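Local coordinates for protein transcription termination factor FttA (Pyrococcus horikoshii, PDB 3AF6) that probably terminates transcription across the genome by cutting nascent RNA, using a metallo-beta-lactamase nuclease site that binds two zinc ions, at residues N221-N226 / E553-R558; S348-L353 / E377-K382; E532-L537 / R565-V570; E599-V604 / L625-S630. One frame throughout, in Å; residues are numbered along the deposited sequence.

Contact 1 (N221-N226 / E553-R558); sequences NVAMLN and EGTLGR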
loop_
_atom_site.group_PDB
_atom_site.type_symbol
_atom_site.label_atom_id
_atom_site.label_comp_id
_atom_site.label_asym_id
_atom_site.label_seq_id
_atom_site.Cartn_x
_atom_site.Cartn_y
_atom_site.Cartn_z
ATOM N N ASN A 221 -8.959 -12.680 5.160
ATOM C CA ASN A 221 -9.829 -12.136 6.178
ATOM C C ASN A 221 -9.317 -12.697 7.502
ATOM O O ASN A 221 -9.666 -13.813 7.869
ATOM C CB ASN A 221 -11.263 -12.576 5.914
ATOM C CG ASN A 221 -12.231 -12.016 6.919
ATOM O OD1 ASN A 221 -11.836 -11.648 8.028
ATOM N ND2 ASN A 221 -13.509 -11.964 6.556
ATOM N N VAL A 222 -8.470 -11.944 8.205
ATOM C CA VAL A 222 -7.920 -12.430 9.474
ATOM C C VAL A 222 -9.032 -12.701 10.476
ATOM O O VAL A 222 -8.915 -13.573 11.340
ATOM C CB VAL A 222 -6.917 -11.425 10.112
ATOM C CG1 VAL A 222 -5.673 -11.297 9.243
ATOM C CG2 VAL A 222 -7.584 -10.070 10.318
ATOM N N ALA A 223 -10.119 -11.953 10.348
ATOM C CA ALA A 223 -11.253 -12.117 11.244
ATOM C C ALA A 223 -11.797 -13.539 11.183
ATOM O O ALA A 223 -12.626 -13.920 12.007
ATOM C CB ALA A 223 -12.367 -11.116 10.882
ATOM N N MET A 224 -11.338 -14.329 10.217
ATOM C CA MET A 224 -11.840 -15.686 10.100
ATOM C C MET A 224 -10.899 -16.742 9.528
ATOM O O MET A 224 -11.316 -17.562 8.711
ATOM C CB MET A 224 -13.141 -15.667 9.300
ATOM C CG MET A 224 -14.197 -14.799 9.943
ATOM S SD MET A 224 -15.792 -14.900 9.183
ATOM C CE MET A 224 -16.496 -16.286 10.113
ATOM N N LEU A 225 -9.641 -16.731 9.964
ATOM C CA LEU A 225 -8.678 -17.727 9.504
ATOM C C LEU A 225 -9.131 -19.106 9.969
ATOM O O LEU A 225 -8.697 -20.120 9.436
ATOM C CB LEU A 225 -7.288 -17.445 10.072
ATOM C CG LEU A 225 -6.498 -16.256 9.530
ATOM C CD1 LEU A 225 -5.118 -16.234 10.165
ATOM C CD2 LEU A 225 -6.373 -16.375 8.024
ATOM N N ASN A 226 -9.998 -19.129 10.980
ATOM C CA ASN A 226 -10.538 -20.374 11.532
ATOM C C ASN A 226 -11.264 -21.180 10.452
ATOM O O ASN A 226 -11.369 -22.403 10.547
ATOM C CB ASN A 226 -11.512 -20.071 12.689
ATOM C CG ASN A 226 -10.800 -19.861 14.037
ATOM O OD1 ASN A 226 -9.573 -19.743 14.101
ATOM N ND2 ASN A 226 -11.579 -19.811 15.118
ATOM N N GLU A 553 -17.047 -8.101 11.425
ATOM C CA GLU A 553 -17.817 -9.205 11.982
ATOM C C GLU A 553 -16.916 -10.416 12.200
ATOM O O GLU A 553 -16.230 -10.861 11.283
ATOM C CB GLU A 553 -18.965 -9.575 11.035
ATOM C CG GLU A 553 -19.776 -8.374 10.553
ATOM C CD GLU A 553 -21.030 -8.765 9.780
ATOM O OE1 GLU A 553 -20.923 -9.619 8.866
ATOM O OE2 GLU A 553 -22.116 -8.209 10.077
ATOM N N GLY A 554 -16.910 -10.932 13.424
ATOM C CA GLY A 554 -16.086 -12.086 13.738
ATOM C C GLY A 554 -14.829 -11.760 14.521
ATOM O O GLY A 554 -14.041 -12.654 14.835
ATOM N N THR A 555 -14.635 -10.485 14.841
ATOM C CA THR A 555 -13.456 -10.048 15.594
ATOM C C THR A 555 -13.743 -9.906 17.085
ATOM O O THR A 555 -14.883 -9.681 17.488
ATOM C CB THR A 555 -12.954 -8.677 15.097
ATOM O OG1 THR A 555 -14.012 -7.719 15.216
ATOM C CG2 THR A 555 -12.503 -8.749 13.643
ATOM N N LEU A 556 -12.705 -10.045 17.903
ATOM C CA LEU A 556 -12.849 -9.880 19.345
ATOM C C LEU A 556 -13.208 -8.410 19.571
ATOM O O LEU A 556 -13.839 -8.048 20.568
ATOM C CB LEU A 556 -11.530 -10.207 20.051
ATOM C CG LEU A 556 -11.369 -9.731 21.502
ATOM C CD1 LEU A 556 -12.504 -10.272 22.354
ATOM C CD2 LEU A 556 -10.022 -10.179 22.055
ATOM N N GLY A 557 -12.801 -7.572 18.621
ATOM C CA GLY A 557 -13.065 -6.148 18.702
ATOM C C GLY A 557 -14.534 -5.782 18.636
ATOM O O GLY A 557 -15.035 -5.078 19.515
ATOM N N ARG A 558 -15.234 -6.239 17.599
ATOM C CA ARG A 558 -16.655 -5.926 17.485
ATOM C C ARG A 558 -17.386 -6.492 18.694
ATOM O O ARG A 558 -18.320 -5.885 19.217
ATOM C CB ARG A 558 -17.254 -6.514 16.203
ATOM C CG ARG A 558 -18.779 -6.576 16.233
ATOM C CD ARG A 558 -19.384 -6.993 14.904
ATOM N NE ARG A 558 -19.198 -5.973 13.876
ATOM C CZ ARG A 558 -19.951 -5.862 12.783
ATOM N NH1 ARG A 558 -20.947 -6.715 12.575
ATOM N NH2 ARG A 558 -19.714 -4.892 11.907
#

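Contact 2 (S348-L353 / E377-K382); sequences SAIVHL and EPANAK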
loop_
_atom_site.group_PDB
_atom_site.type_symbol
_atom_site.label_atom_id
_atom_site.label_comp_id
_atom_site.label_asym_id
_atom_site.label_seq_id
_atom_site.Cartn_x
_atom_site.Cartn_y
_atom_site.Cartn_z
ATOM N N SER A 348 -2.007 4.393 -0.597
ATOM C CA SER A 348 -3.285 3.886 -1.109
ATOM C C SER A 348 -3.632 4.417 -2.498
ATOM O O SER A 348 -3.519 5.615 -2.769
ATOM C CB SER A 348 -4.422 4.204 -0.140
ATOM O OG SER A 348 -4.852 5.547 -0.257
ATOM N N ALA A 349 -4.083 3.524 -3.373
ATOM C CA ALA A 349 -4.404 3.922 -4.731
ATOM C C ALA A 349 -5.739 3.451 -5.273
ATOM O O ALA A 349 -6.242 2.394 -4.910
ATOM C CB ALA A 349 -3.297 3.454 -5.678
ATOM N N ILE A 350 -6.312 4.269 -6.146
ATOM C CA ILE A 350 -7.529 3.904 -6.832
ATOM C C ILE A 350 -6.883 3.333 -8.086
ATOM O O ILE A 350 -5.965 3.948 -8.631
ATOM C CB ILE A 350 -8.372 5.136 -7.205
ATOM C CG1 ILE A 350 -8.978 5.741 -5.935
ATOM C CG2 ILE A 350 -9.451 4.744 -8.232
ATOM C CD1 ILE A 350 -9.735 7.044 -6.163
ATOM N N VAL A 351 -7.321 2.156 -8.521
ATOM C CA VAL A 351 -6.745 1.531 -9.706
ATOM C C VAL A 351 -7.583 1.826 -10.934
ATOM O O VAL A 351 -8.783 1.578 -10.943
ATOM C CB VAL A 351 -6.630 0.013 -9.525
ATOM C CG1 VAL A 351 -6.203 -0.639 -10.826
ATOM C CG2 VAL A 351 -5.623 -0.288 -8.432
ATOM N N HIS A 352 -6.950 2.362 -11.971
ATOM C CA HIS A 352 -7.659 2.698 -13.203
ATOM C C HIS A 352 -7.175 1.833 -14.355
ATOM O O HIS A 352 -5.981 1.781 -14.655
ATOM C CB HIS A 352 -7.468 4.184 -13.544
ATOM C CG HIS A 352 -8.190 4.622 -14.783
ATOM N ND1 HIS A 352 -7.708 4.386 -16.056
ATOM C CD2 HIS A 352 -9.384 5.243 -14.943
ATOM C CE1 HIS A 352 -8.576 4.836 -16.944
ATOM N NE2 HIS A 352 -9.601 5.360 -16.295
ATOM N N LEU A 353 -8.106 1.146 -14.999
ATOM C CA LEU A 353 -7.729 0.296 -16.109
ATOM C C LEU A 353 -8.315 0.793 -17.417
ATOM O O LEU A 353 -9.534 0.898 -17.588
ATOM C CB LEU A 353 -8.155 -1.156 -15.858
ATOM C CG LEU A 353 -7.492 -1.865 -14.676
ATOM C CD1 LEU A 353 -7.909 -3.334 -14.667
ATOM C CD2 LEU A 353 -5.970 -1.750 -14.782
ATOM N N GLU A 377 -4.736 13.617 1.304
ATOM C CA GLU A 377 -5.660 14.453 0.553
ATOM C C GLU A 377 -6.783 13.574 0.001
ATOM O O GLU A 377 -6.570 12.403 -0.331
ATOM C CB GLU A 377 -4.921 15.145 -0.594
ATOM C CG GLU A 377 -4.027 16.285 -0.139
ATOM C CD GLU A 377 -3.034 16.715 -1.195
ATOM O OE1 GLU A 377 -3.416 16.811 -2.380
ATOM O OE2 GLU A 377 -1.869 16.972 -0.836
ATOM N N PRO A 378 -7.992 14.132 -0.125
ATOM C CA PRO A 378 -9.107 13.335 -0.639
ATOM C C PRO A 378 -8.752 12.616 -1.928
ATOM O O PRO A 378 -7.930 13.096 -2.705
ATOM C CB PRO A 378 -10.223 14.366 -0.811
ATOM C CG PRO A 378 -9.476 15.641 -1.069
ATOM C CD PRO A 378 -8.335 15.566 -0.091
ATOM N N ALA A 379 -9.378 11.456 -2.134
ATOM C CA ALA A 379 -9.154 10.629 -3.311
ATOM C C ALA A 379 -9.360 11.360 -4.637
ATOM O O ALA A 379 -10.188 12.260 -4.755
ATOM C CB ALA A 379 -10.052 9.430 -3.257
ATOM N N ASN A 380 -8.582 10.960 -5.633
ATOM C CA ASN A 380 -8.684 11.531 -6.956
ATOM C C ASN A 380 -10.085 11.226 -7.477
ATOM O O ASN A 380 -10.575 10.108 -7.335
ATOM C CB ASN A 380 -7.638 10.909 -7.870
ATOM C CG ASN A 380 -7.789 11.359 -9.297
ATOM O OD1 ASN A 380 -7.797 10.541 -10.216
ATOM N ND2 ASN A 380 -7.914 12.668 -9.498
ATOM N N ALA A 381 -10.734 12.220 -8.072
ATOM C CA ALA A 381 -12.082 12.038 -8.588
ATOM C C ALA A 381 -12.144 12.385 -10.064
ATOM O O ALA A 381 -13.226 12.499 -10.645
ATOM C CB ALA A 381 -13.055 12.901 -7.808
ATOM N N LYS A 382 -10.977 12.550 -10.673
ATOM C CA LYS A 382 -10.919 12.899 -12.079
ATOM C C LYS A 382 -10.071 11.907 -12.863
ATOM O O LYS A 382 -8.941 11.611 -12.489
ATOM C CB LYS A 382 -10.369 14.324 -12.251
ATOM C CG LYS A 382 -10.259 14.734 -13.713
ATOM C CD LYS A 382 -9.892 16.201 -13.916
ATOM C CE LYS A 382 -9.922 16.552 -15.409
ATOM N NZ LYS A 382 -9.800 18.013 -15.662
#

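Contact 3 (E532-L537 / R565-V570); sequences EYFKQL and REIPMV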
loop_
_atom_site.group_PDB
_atom_site.type_symbol
_atom_site.label_atom_id
_atom_site.label_comp_id
_atom_site.label_asym_id
_atom_site.label_seq_id
_atom_site.Cartn_x
_atom_site.Cartn_y
_atom_site.Cartn_z
ATOM N N GLU A 532 -3.004 -8.507 24.375
ATOM C CA GLU A 532 -2.467 -8.694 25.712
ATOM C C GLU A 532 -2.942 -7.569 26.616
ATOM O O GLU A 532 -3.443 -7.820 27.712
ATOM C CB GLU A 532 -0.942 -8.724 25.678
ATOM C CG GLU A 532 -0.307 -9.018 27.024
ATOM C CD GLU A 532 1.201 -9.178 26.930
ATOM O OE1 GLU A 532 1.864 -9.250 27.996
ATOM O OE2 GLU A 532 1.725 -9.232 25.787
ATOM N N TYR A 533 -2.781 -6.330 26.149
ATOM C CA TYR A 533 -3.217 -5.160 26.904
ATOM C C TYR A 533 -4.688 -5.338 27.219
ATOM O O TYR A 533 -5.097 -5.221 28.373
ATOM C CB TYR A 533 -3.034 -3.879 26.086
ATOM C CG TYR A 533 -1.597 -3.486 25.842
ATOM C CD1 TYR A 533 -0.781 -3.071 26.892
ATOM C CD2 TYR A 533 -1.048 -3.543 24.564
ATOM C CE1 TYR A 533 0.549 -2.722 26.673
ATOM C CE2 TYR A 533 0.284 -3.199 24.333
ATOM C CZ TYR A 533 1.075 -2.791 25.392
ATOM O OH TYR A 533 2.394 -2.465 25.174
ATOM N N PHE A 534 -5.482 -5.635 26.193
ATOM C CA PHE A 534 -6.916 -5.825 26.389
ATOM C C PHE A 534 -7.192 -6.769 27.549
ATOM O O PHE A 534 -7.793 -6.373 28.551
ATOM C CB PHE A 534 -7.586 -6.384 25.135
ATOM C CG PHE A 534 -9.017 -6.798 25.357
ATOM C CD1 PHE A 534 -10.000 -5.847 25.604
ATOM C CD2 PHE A 534 -9.374 -8.146 25.360
ATOM C CE1 PHE A 534 -11.320 -6.227 25.855
ATOM C CE2 PHE A 534 -10.690 -8.538 25.611
ATOM C CZ PHE A 534 -11.667 -7.573 25.860
ATOM N N LYS A 535 -6.752 -8.017 27.397
ATOM C CA LYS A 535 -6.932 -9.043 28.421
ATOM C C LYS A 535 -6.601 -8.523 29.813
ATOM O O LYS A 535 -7.387 -8.678 30.749
ATOM C CB LYS A 535 -6.026 -10.248 28.141
ATOM C CG LYS A 535 -6.476 -11.176 27.031
ATOM C CD LYS A 535 -5.502 -12.340 26.904
ATOM C CE LYS A 535 -5.973 -13.364 25.882
ATOM N NZ LYS A 535 -5.027 -14.511 25.755
ATOM N N GLN A 536 -5.433 -7.900 29.941
ATOM C CA GLN A 536 -4.990 -7.405 31.229
ATOM C C GLN A 536 -5.639 -6.140 31.762
ATOM O O GLN A 536 -5.584 -5.887 32.965
ATOM C CB GLN A 536 -3.475 -7.236 31.221
ATOM C CG GLN A 536 -2.739 -8.557 31.130
ATOM C CD GLN A 536 -1.319 -8.463 31.638
ATOM O OE1 GLN A 536 -1.084 -8.031 32.767
ATOM N NE2 GLN A 536 -0.360 -8.877 30.812
ATOM N N LEU A 537 -6.257 -5.342 30.900
ATOM C CA LEU A 537 -6.884 -4.118 31.381
ATOM C C LEU A 537 -8.392 -4.268 31.575
ATOM O O LEU A 537 -8.979 -3.631 32.446
ATOM C CB LEU A 537 -6.587 -2.963 30.419
ATOM C CG LEU A 537 -5.108 -2.643 30.161
ATOM C CD1 LEU A 537 -4.997 -1.480 29.204
ATOM C CD2 LEU A 537 -4.405 -2.304 31.462
ATOM N N ARG A 565 -19.758 -8.412 28.008
ATOM C CA ARG A 565 -18.934 -8.194 29.187
ATOM C C ARG A 565 -18.175 -9.395 29.733
ATOM O O ARG A 565 -17.381 -9.261 30.667
ATOM C CB ARG A 565 -19.782 -7.563 30.287
ATOM C CG ARG A 565 -20.350 -6.216 29.873
ATOM C CD ARG A 565 -20.611 -5.374 31.081
ATOM N NE ARG A 565 -19.410 -5.280 31.895
ATOM C CZ ARG A 565 -19.394 -4.793 33.128
ATOM N NH1 ARG A 565 -20.520 -4.357 33.678
ATOM N NH2 ARG A 565 -18.257 -4.749 33.814
ATOM N N GLU A 566 -18.422 -10.567 29.159
ATOM C CA GLU A 566 -17.712 -11.777 29.556
ATOM C C GLU A 566 -17.366 -12.531 28.285
ATOM O O GLU A 566 -18.175 -13.289 27.755
ATOM C CB GLU A 566 -18.567 -12.634 30.486
ATOM C CG GLU A 566 -18.650 -12.061 31.884
ATOM C CD GLU A 566 -19.173 -13.051 32.901
ATOM O OE1 GLU A 566 -19.183 -12.710 34.104
ATOM O OE2 GLU A 566 -19.573 -14.168 32.501
ATOM N N ILE A 567 -16.155 -12.303 27.793
ATOM C CA ILE A 567 -15.712 -12.922 26.557
ATOM C C ILE A 567 -14.871 -14.174 26.718
ATOM O O ILE A 567 -13.789 -14.144 27.307
ATOM C CB ILE A 567 -14.914 -11.924 25.710
ATOM C CG1 ILE A 567 -15.786 -10.706 25.402
ATOM C CG2 ILE A 567 -14.443 -12.590 24.419
ATOM C CD1 ILE A 567 -15.058 -9.622 24.668
ATOM N N PRO A 568 -15.364 -15.300 26.185
ATOM C CA PRO A 568 -14.637 -16.563 26.272
ATOM C C PRO A 568 -13.497 -16.506 25.269
ATOM O O PRO A 568 -13.696 -16.114 24.120
ATOM C CB PRO A 568 -15.685 -17.606 25.867
ATOM C CG PRO A 568 -16.996 -16.922 26.103
ATOM C CD PRO A 568 -16.710 -15.522 25.638
ATOM N N MET A 569 -12.307 -16.881 25.708
ATOM C CA MET A 569 -11.150 -16.893 24.829
ATOM C C MET A 569 -10.379 -18.174 25.060
ATOM O O MET A 569 -10.060 -18.522 26.193
ATOM C CB MET A 569 -10.242 -15.704 25.106
ATOM C CG MET A 569 -10.790 -14.381 24.632
ATOM S SD MET A 569 -9.558 -13.109 24.897
ATOM C CE MET A 569 -8.394 -13.469 23.537
ATOM N N VAL A 570 -10.092 -18.879 23.977
ATOM C CA VAL A 570 -9.354 -20.125 24.058
ATOM C C VAL A 570 -7.853 -19.833 24.114
ATOM O O VAL A 570 -7.321 -19.105 23.275
ATOM C CB VAL A 570 -9.668 -21.002 22.840
ATOM C CG1 VAL A 570 -9.411 -20.205 21.565
ATOM C CG2 VAL A 570 -8.826 -22.284 22.882
#

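Contact 4 (E599-V604 / L625-S630); sequences ELMNYV and LDLATS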
loop_
_atom_site.group_PDB
_atom_site.type_symbol
_atom_site.label_atom_id
_atom_site.label_comp_id
_atom_site.label_asym_id
_atom_site.label_seq_id
_atom_site.Cartn_x
_atom_site.Cartn_y
_atom_site.Cartn_z
ATOM N N GLU A 599 -19.902 11.004 2.229
ATOM C CA GLU A 599 -18.724 11.098 1.380
ATOM C C GLU A 599 -18.830 10.209 0.155
ATOM O O GLU A 599 -18.433 10.609 -0.942
ATOM C CB GLU A 599 -17.456 10.702 2.146
ATOM C CG GLU A 599 -17.103 11.581 3.302
ATOM C CD GLU A 599 -15.787 11.175 3.929
ATOM O OE1 GLU A 599 -14.755 11.176 3.211
ATOM O OE2 GLU A 599 -15.784 10.855 5.140
ATOM N N LEU A 600 -19.337 8.993 0.344
ATOM C CA LEU A 600 -19.463 8.073 -0.775
ATOM C C LEU A 600 -20.425 8.651 -1.807
ATOM O O LEU A 600 -20.114 8.695 -2.993
ATOM C CB LEU A 600 -19.943 6.695 -0.299
ATOM C CG LEU A 600 -19.029 5.875 0.636
ATOM C CD1 LEU A 600 -19.819 4.690 1.167
ATOM C CD2 LEU A 600 -17.763 5.400 -0.077
ATOM N N MET A 601 -21.587 9.114 -1.362
ATOM C CA MET A 601 -22.547 9.676 -2.295
ATOM C C MET A 601 -21.916 10.870 -2.986
ATOM O O MET A 601 -22.010 11.020 -4.209
ATOM C CB MET A 601 -23.825 10.103 -1.572
ATOM C CG MET A 601 -24.685 8.949 -1.041
ATOM S SD MET A 601 -25.448 7.860 -2.309
ATOM C CE MET A 601 -26.841 8.848 -2.855
ATOM N N ASN A 602 -21.246 11.707 -2.205
ATOM C CA ASN A 602 -20.612 12.898 -2.755
ATOM C C ASN A 602 -19.510 12.558 -3.751
ATOM O O ASN A 602 -19.226 13.336 -4.656
ATOM C CB ASN A 602 -20.053 13.768 -1.628
ATOM C CG ASN A 602 -19.374 15.020 -2.145
ATOM O OD1 ASN A 602 -18.253 15.335 -1.750
ATOM N ND2 ASN A 602 -20.047 15.740 -3.030
ATOM N N TYR A 603 -18.883 11.398 -3.591
ATOM C CA TYR A 603 -17.829 11.001 -4.520
ATOM C C TYR A 603 -18.456 10.692 -5.871
ATOM O O TYR A 603 -17.855 10.937 -6.920
ATOM C CB TYR A 603 -17.081 9.754 -4.025
ATOM C CG TYR A 603 -15.919 9.376 -4.921
ATOM C CD1 TYR A 603 -14.717 10.092 -4.876
ATOM C CD2 TYR A 603 -16.058 8.386 -5.892
ATOM C CE1 TYR A 603 -13.682 9.835 -5.785
ATOM C CE2 TYR A 603 -15.042 8.125 -6.803
ATOM C CZ TYR A 603 -13.857 8.853 -6.743
ATOM O OH TYR A 603 -12.854 8.604 -7.648
ATOM N N VAL A 604 -19.666 10.141 -5.842
ATOM C CA VAL A 604 -20.352 9.797 -7.076
ATOM C C VAL A 604 -20.719 11.092 -7.778
ATOM O O VAL A 604 -20.460 11.259 -8.972
ATOM C CB VAL A 604 -21.628 8.966 -6.801
ATOM C CG1 VAL A 604 -22.289 8.573 -8.116
ATOM C CG2 VAL A 604 -21.269 7.717 -5.999
ATOM N N LEU A 625 -25.927 -3.100 -0.949
ATOM C CA LEU A 625 -27.247 -3.021 -1.551
ATOM C C LEU A 625 -27.778 -1.598 -1.424
ATOM O O LEU A 625 -28.167 -0.965 -2.415
ATOM C CB LEU A 625 -28.191 -3.986 -0.836
ATOM C CG LEU A 625 -29.281 -4.613 -1.702
ATOM C CD1 LEU A 625 -30.223 -3.554 -2.234
ATOM C CD2 LEU A 625 -28.608 -5.353 -2.855
ATOM N N ASP A 626 -27.770 -1.109 -0.186
ATOM C CA ASP A 626 -28.244 0.226 0.167
ATOM C C ASP A 626 -27.582 1.319 -0.685
ATOM O O ASP A 626 -28.264 2.118 -1.335
ATOM C CB ASP A 626 -27.963 0.477 1.653
ATOM C CG ASP A 626 -28.739 1.658 2.207
ATOM O OD1 ASP A 626 -28.882 2.668 1.482
ATOM O OD2 ASP A 626 -29.192 1.582 3.374
ATOM N N LEU A 627 -26.248 1.348 -0.680
ATOM C CA LEU A 627 -25.517 2.340 -1.446
ATOM C C LEU A 627 -25.883 2.274 -2.929
ATOM O O LEU A 627 -26.170 3.296 -3.553
ATOM C CB LEU A 627 -24.018 2.126 -1.255
ATOM C CG LEU A 627 -23.065 3.006 -2.070
ATOM C CD1 LEU A 627 -23.328 4.498 -1.796
ATOM C CD2 LEU A 627 -21.648 2.635 -1.709
ATOM N N ALA A 628 -25.877 1.065 -3.484
ATOM C CA ALA A 628 -26.203 0.840 -4.893
ATOM C C ALA A 628 -27.601 1.353 -5.223
ATOM O O ALA A 628 -27.791 2.093 -6.193
ATOM C CB ALA A 628 -26.106 -0.655 -5.214
ATOM N N THR A 629 -28.575 0.944 -4.418
ATOM C CA THR A 629 -29.954 1.368 -4.605
ATOM C C THR A 629 -30.036 2.881 -4.480
ATOM O O THR A 629 -30.684 3.546 -5.293
ATOM C CB THR A 629 -30.881 0.738 -3.543
ATOM O OG1 THR A 629 -30.997 -0.671 -3.780
ATOM C CG2 THR A 629 -32.257 1.384 -3.582
ATOM N N SER A 630 -29.368 3.418 -3.461
ATOM C CA SER A 630 -29.360 4.854 -3.213
ATOM C C SER A 630 -28.764 5.665 -4.358
ATOM O O SER A 630 -29.328 6.680 -4.755
ATOM C CB SER A 630 -28.582 5.160 -1.946
ATOM O OG SER A 630 -29.026 4.347 -0.888
#

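Contact 1 (N221-N226 / E553-R558)
A223 and T555 bring two pieces of chain together, with their CA atoms 5.3 Å apart and no hydrogen bond between the segments. A short 3-10 turn, 222-223, pushes the A223 methyl toward the loop that leads into helix 556-561. A223 CB meets T555 CG2 at 3.6 Å, methyl against methyl. The same methyl also lies 3.9 Å from E553 O. Next to this, A223 O faces G554 O at 3.4 Å. Both atoms are acceptors, so nothing bonds them. G554 has a positive phi (104°), which glycine adopts readily. The contact joins the metallo-beta-lactamase domain to the beta-CASP domain. In this family the nuclease site lies at the cleft between these two domains. The A223 side chain is about 9 Å from that of D260, a zinc ligand. T555 does two jobs. With chi1 at 58°, OG1 sits between the backbone N and the carbonyl carbon, and CG2 stays beside the N to meet A223. T555 is the N-cap of the helix. Its OG1 accepts from R558 N at 3.1 Å in a nearly straight bond (170°), and it also bonds to A552 O. R558 NE holds Q551 O, and NH2 forms a salt bridge with E620. Behind the 3-10 turn, V222 and L225 pack on F295 of helix 282-301.

Contact 2 (S348-L353 / E377-K382)
I350 alone carries this contact from strand 349-355, touching A379 and N380 in the loop opposite. The first segment begins just before the strand, at S348. Its OG bonds to the backbone N of H344, a zinc ligand. I350 then points at the loop, its CA 7.7 Å from that of N380. CG1 is anti to the carbonyl carbon (chi1 -71°), and an extended chi2 (175°) carries CD1 straight out. That one methyl does the touching. It lies 3.8 Å from A379 CB and 3.4 Å from N380 O. No hydrogen bond links the segments. The strand belongs to a mixed sheet of the metallo-beta-lactamase fold, between strands 335-341 and 360-364 and antiparallel to both. The loop 377-382 crosses one side of that sheet, on the way from strand 360-364 to strand 388-392. The A379 side chain is about 8 Å from that of H344. Y603 of helix 597-606 completes the surroundings of the methyl, with its OH 3.8 Å from I350 CD1. That hydroxyl also bonds to N380 O. A379 CB, N380 O and Y603 OH thus all gather beyond the outer end of the isoleucine, on the side away from its own strand. Further along, H352 bonds through NE2 to R385 O, and its ring meets that of F383 with the planes at about 15°.

Contact 3 (E532-L537 / R565-V570)
F534 and I567 form the enclosed half of this contact, while K535 and M569 form the half nearer solvent. Both residues of the first pair are buried. F534 CG is anti to the backbone N (chi1 171°), which sends the ring from the helix toward the strand. Its far end, CZ, meets I567 CD1 at 4.1 Å, and the two side chains are roughly perpendicular. The second pair is only partly buried. The CA atoms of K535 and M569 are 9.6 Å apart, a gap that the two side chains span. K535 is fully extended beyond CG. M569 runs out from the strand and bends at its last torsion (chi3 76°), which lays the thioether against the lysine. K535 CE touches M569 CE at 3.4 Å and M569 SD at 3.7 Å. The lysine's last methylene, not its nitrogen, makes the closest approach. No hydrogen bond crosses between the segments. V560 of helix 556-561 packs on both F534 and I567, while I579 of the hairpin partner strand 576-580 touches both K535 and M569. Helix 529-537, a crossover helix of the parallel beta-CASP sheet, thus lies between this hairpin and helix 503-511, which meets E532, Y533 and Q536.

Contact 4 (E599-V604 / L625-S630)
L627 packs against both L600 and M601, using one methyl for each. Its CD2 meets L600 CD1 at 4.0 Å, with the two side chains roughly perpendicular. Its CD1 meets M601 SD at 4.0 Å, and here the two side chains run antiparallel alongside one another. M601 is folded at chi2 (-66°) and chi3 (-79°). This turns its end over S630, with SD 4.2 Å from S630 CB and CE 3.8 Å from S630 O. All four residues are buried. The two leucines and M601 make the apolar part, and no hydrogen bond crosses between the segments. Polar bonds lie within or around the helices. T629 OG1 donates to L625 O at 3.2 Å from above the carbonyl plane, and that oxygen also accepts from T629 N. D626 forms a salt bridge with R597, and E599 one with K369. The axes of segments 599-604 and 625-630 come within 11.2 Å and run the same general way, at 37°. V604 touches I614 and L627 touches T616, so both helices cover one face of strand 613-617. This is the alpha-beta-alpha unit of the C-terminal part of the metallo-beta-lactamase domain, and its strand leads to the zinc ligand H618.

In the fold
The four contacts form two pairs. Contacts 1 and 3 have centres 15 Å apart and touch through L556, whose CD1 lies 3.5 Å from I567 CD1. Contacts 2 and 4 have centres 17 Å apart and meet at Y603, which joins the N-terminal and C-terminal parts of the metallo-beta-lactamase domain. Contacts 1 and 4 do not touch, with nearest atoms about 13 Å apart. Three contacts lie in a wider shell around the zinc site. The side chains of A223 in contact 1, I350 in contact 2 and L600 in contact 4 lie about 11, 12 and 12 Å from a zinc ion. Contact 3 is remote, within the beta-CASP domain, and reaches that shell through contact 1.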